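Possible sortase-like protein (Corynebacterium diphtheriae, PDB 5UUS) is a sortase-family protein, probably of class E, that is thought to act as a cysteine transpeptidase or hydrolase on surface-protein sorting signals. Local coordinates at residues M124-A137 with A146-R160. Residues are numbered along the deposited sequence; the frame is centred on the assembly and turned at random.
Sequences MPVDSSGQQRYDEA and AERITHGDYEHVNGR. With EDO (1,2-ethanediol), chain G; ACT (acetate ion), chain F.
Arg133 reaches from helix 130-137 into the turns beyond helix 143-151, its chain extended from CG to NE, and its guanidinium meets backbone carbonyls there. NE donates to Ile149 O at 2.7 Å, from above the carbonyl plane; NH2 donates to Val157 O at 2.8 Å and more weakly to Tyr154 O. Ile149 CG2 lies 3.2 Å above one guanidinium face, near its border, and Glu155 O sits over the opposite one. One buried guanidinium thus serves three carbonyls around two overlapping type I turns, 152-155 and 154-157. Farther along the helices, Ala137 CB meets Ala146 CB at 4.0 Å, and Thr150 OG1 lies in plane at the edge of the Tyr134 ring while donating to Ala146 O within its own helix. The two short helices run nearly antiparallel (154°), forming a helical hairpin inserted between strands 117-123 and 160-163 of the sortase beta-barrel, away from the predicted catalytic residues. At its base, Gly159 N donates to Pro125 O, and the Asn158 amide bonds Asp127 twice: OD1 accepts from Asp127 N at 2.9 Å, and ND2 gives an almost straight bond (174°) to Asp127 OD1. A water joins that carboxylate oxygen to Arg160 O, and ND2 also donates to an acetate probably carried over from crystallisation. Bent at chi3 (66°), the Met124 chain brings CE within 3.8 Å of Val157 CG1. In the barrel, Met210 of strand 204-216 touches both Met124 and Ile149, and Ile189 of strand 188-193 touches Met124 and Tyr154.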
loop_
_atom_site.group_PDB
_atom_site.type_symbol
_atom_site.label_atom_id
_atom_site.label_comp_id
_atom_site.label_asym_id
_atom_site.label_seq_id
_atom_site.Cartn_x
_atom_site.Cartn_y
_atom_site.Cartn_z
ATOM N N MET A 124 5.165 4.297 -6.945
ATOM C CA MET A 124 5.141 4.545 -8.386
ATOM C C MET A 124 5.781 5.887 -8.750
ATOM O O MET A 124 5.948 6.735 -7.888
ATOM C CB MET A 124 3.694 4.484 -8.881
ATOM C CG MET A 124 3.170 2.979 -8.927
ATOM S SD MET A 124 1.410 2.967 -9.275
ATOM C CE MET A 124 1.354 3.628 -10.944
ATOM N N PRO A 125 6.123 6.097 -10.028
ATOM C CA PRO A 125 6.704 7.412 -10.387
ATOM C C PRO A 125 5.847 8.627 -9.982
ATOM O O PRO A 125 4.625 8.641 -10.170
ATOM C CB PRO A 125 6.840 7.322 -11.912
ATOM C CG PRO A 125 7.000 5.845 -12.174
ATOM C CD PRO A 125 6.106 5.163 -11.164
ATOM N N VAL A 126 6.509 9.648 -9.432
ATOM C CA VAL A 126 5.861 10.852 -8.945
ATOM C C VAL A 126 6.056 12.040 -9.923
ATOM O O VAL A 126 7.180 12.402 -10.236
ATOM C CB VAL A 126 6.416 11.217 -7.548
ATOM C CG1 VAL A 126 5.776 12.496 -7.027
ATOM C CG2 VAL A 126 6.206 10.048 -6.567
ATOM N N ASP A 127 4.950 12.592 -10.422
ATOM C CA ASP A 127 4.911 13.821 -11.218
ATOM C C ASP A 127 5.524 13.693 -12.623
ATOM O O ASP A 127 5.203 14.480 -13.513
ATOM C CB ASP A 127 5.599 14.991 -10.477
ATOM C CG ASP A 127 4.867 15.415 -9.216
ATOM O OD1 ASP A 127 3.676 15.075 -9.061
ATOM O OD2 ASP A 127 5.488 16.106 -8.382
ATOM N N SER A 128 6.401 12.723 -12.836
ATOM C CA SER A 128 7.038 12.587 -14.144
ATOM C C SER A 128 6.078 11.996 -15.184
ATOM O O SER A 128 5.040 11.455 -14.838
ATOM C CB SER A 128 8.298 11.731 -14.029
ATOM O OG SER A 128 8.025 10.565 -13.290
ATOM N N SER A 129 6.419 12.139 -16.463
ATOM C CA SER A 129 5.643 11.544 -17.549
ATOM C C SER A 129 6.569 11.127 -18.686
ATOM O O SER A 129 7.751 11.491 -18.699
ATOM C CB SER A 129 4.589 12.515 -18.072
ATOM O OG SER A 129 5.218 13.666 -18.612
ATOM N N GLY A 130 6.046 10.341 -19.626
ATOM C CA GLY A 130 6.801 9.991 -20.814
ATOM C C GLY A 130 8.082 9.251 -20.494
ATOM O O GLY A 130 8.111 8.347 -19.667
ATOM N N GLN A 131 9.160 9.661 -21.137
ATOM C CA GLN A 131 10.434 8.970 -21.014
ATOM C C GLN A 131 10.955 8.923 -19.588
ATOM O O GLN A 131 11.496 7.907 -19.147
ATOM C CB GLN A 131 11.481 9.635 -21.920
ATOM C CG GLN A 131 12.850 8.964 -21.859
ATOM C CD GLN A 131 12.882 7.622 -22.578
ATOM O OE1 GLN A 131 13.206 6.584 -21.985
ATOM N NE2 GLN A 131 12.559 7.640 -23.864
ATOM N N GLN A 132 10.810 10.019 -18.858
ATOM C CA GLN A 132 11.366 10.035 -17.511
ATOM C C GLN A 132 10.611 9.088 -16.588
ATOM O O GLN A 132 11.204 8.434 -15.740
ATOM C CB GLN A 132 11.352 11.441 -16.935
ATOM C CG GLN A 132 11.943 11.521 -15.544
ATOM C CD GLN A 132 11.932 12.938 -15.025
ATOM O OE1 GLN A 132 11.127 13.761 -15.462
ATOM N NE2 GLN A 132 12.837 13.239 -14.101
ATOM N N ARG A 133 9.294 9.044 -16.750
ATOM C CA ARG A 133 8.429 8.149 -15.973
ATOM C C ARG A 133 8.811 6.690 -16.240
ATOM O O ARG A 133 8.925 5.871 -15.311
ATOM C CB ARG A 133 6.959 8.418 -16.340
ATOM C CG ARG A 133 5.905 7.563 -15.662
ATOM C CD ARG A 133 4.528 8.212 -15.869
ATOM N NE ARG A 133 3.417 7.356 -15.464
ATOM C CZ ARG A 133 2.934 7.265 -14.229
ATOM N NH1 ARG A 133 3.489 7.968 -13.252
ATOM N NH2 ARG A 133 1.902 6.447 -13.956
ATOM N N TYR A 134 9.038 6.386 -17.514
ATOM C CA TYR A 134 9.427 5.052 -17.929
ATOM C C TYR A 134 10.760 4.649 -17.309
ATOM O O TYR A 134 10.893 3.583 -16.716
ATOM C CB TYR A 134 9.525 4.978 -19.453
ATOM C CG TYR A 134 9.878 3.594 -19.962
ATOM C CD1 TYR A 134 11.160 3.301 -20.395
ATOM C CD2 TYR A 134 8.925 2.576 -19.990
ATOM C CE1 TYR A 134 11.478 2.042 -20.864
ATOM C CE2 TYR A 134 9.233 1.316 -20.458
ATOM C CZ TYR A 134 10.513 1.050 -20.893
ATOM O OH TYR A 134 10.841 -0.206 -21.362
ATOM N N ASP A 135 11.752 5.514 -17.460
ATOM C CA ASP A 135 13.067 5.248 -16.921
ATOM C C ASP A 135 13.013 5.067 -15.407
ATOM O O ASP A 135 13.717 4.225 -14.849
ATOM C CB ASP A 135 14.034 6.380 -17.278
ATOM C CG ASP A 135 14.282 6.495 -18.773
ATOM O OD1 ASP A 135 14.159 5.476 -19.498
ATOM O OD2 ASP A 135 14.617 7.616 -19.214
ATOM N N GLU A 136 12.187 5.856 -14.736
ATOM C CA GLU A 136 12.081 5.711 -13.285
ATOM C C GLU A 136 11.410 4.385 -12.917
ATOM O O GLU A 136 11.808 3.711 -11.953
ATOM C CB GLU A 136 11.320 6.885 -12.672
ATOM C CG GLU A 136 12.101 8.187 -12.723
ATOM C CD GLU A 136 11.302 9.380 -12.245
ATOM O OE1 GLU A 136 10.103 9.219 -11.931
ATOM O OE2 GLU A 136 11.878 10.486 -12.197
ATOM N N ALA A 137 10.403 4.011 -13.696
ATOM C CA ALA A 137 9.673 2.785 -13.445
ATOM C C ALA A 137 10.549 1.569 -13.734
ATOM O O ALA A 137 10.472 0.548 -13.037
ATOM C CB ALA A 137 8.407 2.759 -14.264
ATOM N N ALA A 146 6.361 -1.295 -16.453
ATOM C CA ALA A 146 6.830 0.033 -16.839
ATOM C C ALA A 146 6.039 0.573 -18.024
ATOM O O ALA A 146 5.745 1.784 -18.083
ATOM C CB ALA A 146 8.306 0.001 -17.157
ATOM N N GLU A 147 5.692 -0.302 -18.970
ATOM C CA GLU A 147 4.926 0.144 -20.134
ATOM C C GLU A 147 3.526 0.527 -19.739
ATOM O O GLU A 147 3.030 1.563 -20.181
ATOM C CB GLU A 147 4.876 -0.917 -21.226
ATOM C CG GLU A 147 6.211 -1.107 -21.910
ATOM C CD GLU A 147 6.151 -2.106 -23.056
ATOM O OE1 GLU A 147 5.055 -2.278 -23.643
ATOM O OE2 GLU A 147 7.200 -2.720 -23.365
ATOM N N ARG A 148 2.888 -0.300 -18.913
ATOM C CA ARG A 148 1.552 0.025 -18.402
ATOM C C ARG A 148 1.523 1.336 -17.604
ATOM O O ARG A 148 0.587 2.117 -17.711
ATOM C CB ARG A 148 1.029 -1.109 -17.523
ATOM C CG ARG A 148 0.999 -2.458 -18.192
ATOM C CD ARG A 148 0.236 -3.436 -17.295
ATOM N NE ARG A 148 -1.202 -3.194 -17.402
ATOM C CZ ARG A 148 -2.141 -3.824 -16.700
ATOM N NH1 ARG A 148 -3.411 -3.545 -16.921
ATOM N NH2 ARG A 148 -1.817 -4.724 -15.779
ATOM N N ILE A 149 2.559 1.565 -16.802
ATOM C CA ILE A 149 2.694 2.804 -16.032
ATOM C C ILE A 149 2.895 4.011 -16.938
ATOM O O ILE A 149 2.398 5.111 -16.652
ATOM C CB ILE A 149 3.871 2.705 -15.026
ATOM C CG1 ILE A 149 3.504 1.728 -13.881
ATOM C CG2 ILE A 149 4.280 4.097 -14.501
ATOM C CD1 ILE A 149 4.705 1.247 -13.061
ATOM N N THR A 150 3.591 3.810 -18.052
ATOM C CA THR A 150 3.913 4.950 -18.916
ATOM C C THR A 150 2.834 5.245 -19.975
ATOM O O THR A 150 2.502 6.408 -20.188
ATOM C CB THR A 150 5.266 4.752 -19.608
ATOM O OG1 THR A 150 6.248 4.402 -18.628
ATOM C CG2 THR A 150 5.712 6.058 -20.343
ATOM N N HIS A 151 2.267 4.208 -20.598
ATOM C CA HIS A 151 1.385 4.364 -21.760
ATOM C C HIS A 151 0.109 3.557 -21.689
ATOM O O HIS A 151 -0.681 3.562 -22.635
ATOM C CB HIS A 151 2.111 3.947 -23.039
ATOM C CG HIS A 151 3.366 4.710 -23.298
ATOM N ND1 HIS A 151 4.579 4.094 -23.514
ATOM C CD2 HIS A 151 3.596 6.045 -23.391
ATOM C CE1 HIS A 151 5.505 5.015 -23.724
ATOM N NE2 HIS A 151 4.933 6.206 -23.653
ATOM N N GLY A 152 -0.076 2.830 -20.592
ATOM C CA GLY A 152 -1.172 1.885 -20.496
ATOM C C GLY A 152 -2.201 2.256 -19.457
ATOM O O GLY A 152 -2.483 3.439 -19.222
ATOM N N ASP A 153 -2.780 1.237 -18.828
ATOM C CA ASP A 153 -3.879 1.459 -17.896
ATOM C C ASP A 153 -3.494 2.285 -16.660
ATOM O O ASP A 153 -4.354 2.806 -15.965
ATOM C CB ASP A 153 -4.449 0.114 -17.465
ATOM C CG ASP A 153 -5.038 -0.660 -18.638
ATOM O OD1 ASP A 153 -5.469 -0.032 -19.626
ATOM O OD2 ASP A 153 -5.070 -1.894 -18.578
ATOM N N TYR A 154 -2.204 2.376 -16.385
ATOM C CA TYR A 154 -1.717 3.072 -15.203
ATOM C C TYR A 154 -1.013 4.393 -15.568
ATOM O O TYR A 154 -0.335 5.008 -14.748
ATOM C CB TYR A 154 -0.809 2.106 -14.409
ATOM C CG TYR A 154 -1.644 0.991 -13.790
ATOM C CD1 TYR A 154 -1.970 -0.149 -14.521
ATOM C CD2 TYR A 154 -2.179 1.121 -12.503
ATOM C CE1 TYR A 154 -2.764 -1.162 -13.973
ATOM C CE2 TYR A 154 -2.982 0.107 -11.951
ATOM C CZ TYR A 154 -3.265 -1.022 -12.697
ATOM O OH TYR A 154 -4.069 -2.012 -12.168
ATOM N N GLU A 155 -1.184 4.836 -16.809
ATOM C CA GLU A 155 -0.527 6.067 -17.262
ATOM C C GLU A 155 -0.945 7.286 -16.417
ATOM O O GLU A 155 -0.117 8.116 -16.057
ATOM C CB GLU A 155 -0.829 6.320 -18.741
ATOM C CG GLU A 155 -0.450 7.742 -19.182
ATOM C CD GLU A 155 -0.560 7.936 -20.697
ATOM O OE1 GLU A 155 -1.005 6.992 -21.404
ATOM O OE2 GLU A 155 -0.185 9.035 -21.168
ATOM N N HIS A 156 -2.221 7.363 -16.059
ATOM C CA HIS A 156 -2.747 8.504 -15.300
ATOM C C HIS A 156 -2.449 8.442 -13.783
ATOM O O HIS A 156 -2.791 9.356 -13.048
ATOM C CB HIS A 156 -4.257 8.586 -15.507
ATOM C CG HIS A 156 -5.003 7.460 -14.861
ATOM N ND1 HIS A 156 -5.058 6.191 -15.407
ATOM C CD2 HIS A 156 -5.693 7.395 -13.697
ATOM C CE1 HIS A 156 -5.763 5.406 -14.611
ATOM N NE2 HIS A 156 -6.140 6.108 -13.558
ATOM N N VAL A 157 -1.829 7.370 -13.309
ATOM C CA VAL A 157 -1.720 7.170 -11.858
ATOM C C VAL A 157 -0.419 7.735 -11.317
ATOM O O VAL A 157 0.647 7.189 -11.557
ATOM C CB VAL A 157 -1.822 5.674 -11.477
ATOM C CG1 VAL A 157 -1.738 5.517 -9.948
ATOM C CG2 VAL A 157 -3.126 5.059 -12.032
ATOM N N ASN A 158 -0.526 8.855 -10.605
ATOM C CA ASN A 158 0.613 9.529 -9.981
ATOM C C ASN A 158 0.973 8.838 -8.662
ATOM O O ASN A 158 0.089 8.534 -7.872
ATOM C CB ASN A 158 0.252 11.016 -9.742
ATOM C CG ASN A 158 1.461 11.901 -9.527
ATOM O OD1 ASN A 158 2.574 11.430 -9.287
ATOM N ND2 ASN A 158 1.237 13.229 -9.598
ATOM N N GLY A 159 2.253 8.575 -8.422
ATOM C CA GLY A 159 2.665 7.939 -7.173
ATOM C C GLY A 159 2.358 8.748 -5.914
ATOM O O GLY A 159 2.242 8.177 -4.841
ATOM N N ARG A 160 2.259 10.079 -6.028
ATOM C CA ARG A 160 1.867 10.909 -4.881
ATOM C C ARG A 160 1.214 12.207 -5.353
ATOM O O ARG A 160 1.677 12.835 -6.304
ATOM C CB ARG A 160 3.066 11.226 -3.976
ATOM C CG ARG A 160 2.710 12.043 -2.689
ATOM C CD ARG A 160 3.919 12.195 -1.746
ATOM N NE ARG A 160 5.083 12.671 -2.490
ATOM C CZ ARG A 160 6.278 12.084 -2.482
ATOM N NH1 ARG A 160 6.479 11.026 -1.712
ATOM N NH2 ARG A 160 7.272 12.563 -3.233
HETATM C C1 EDO G . -3.755 -2.952 -21.428
HETATM O O1 EDO G . -3.867 -2.131 -22.605
HETATM C C2 EDO G . -2.362 -2.833 -20.794
HETATM O O2 EDO G . -2.273 -1.707 -19.899
HETATM C C ACT F . -2.037 15.127 -11.041
HETATM O O ACT F . -2.310 15.896 -10.086
HETATM O OXT ACT F . -1.348 14.131 -10.727
HETATM C CH3 ACT F . -2.503 15.389 -12.456
HETATM O O HOH W 1 2.920 15.249 -6.484
HETATM O O HOH W 2 3.447 8.981 -19.276
#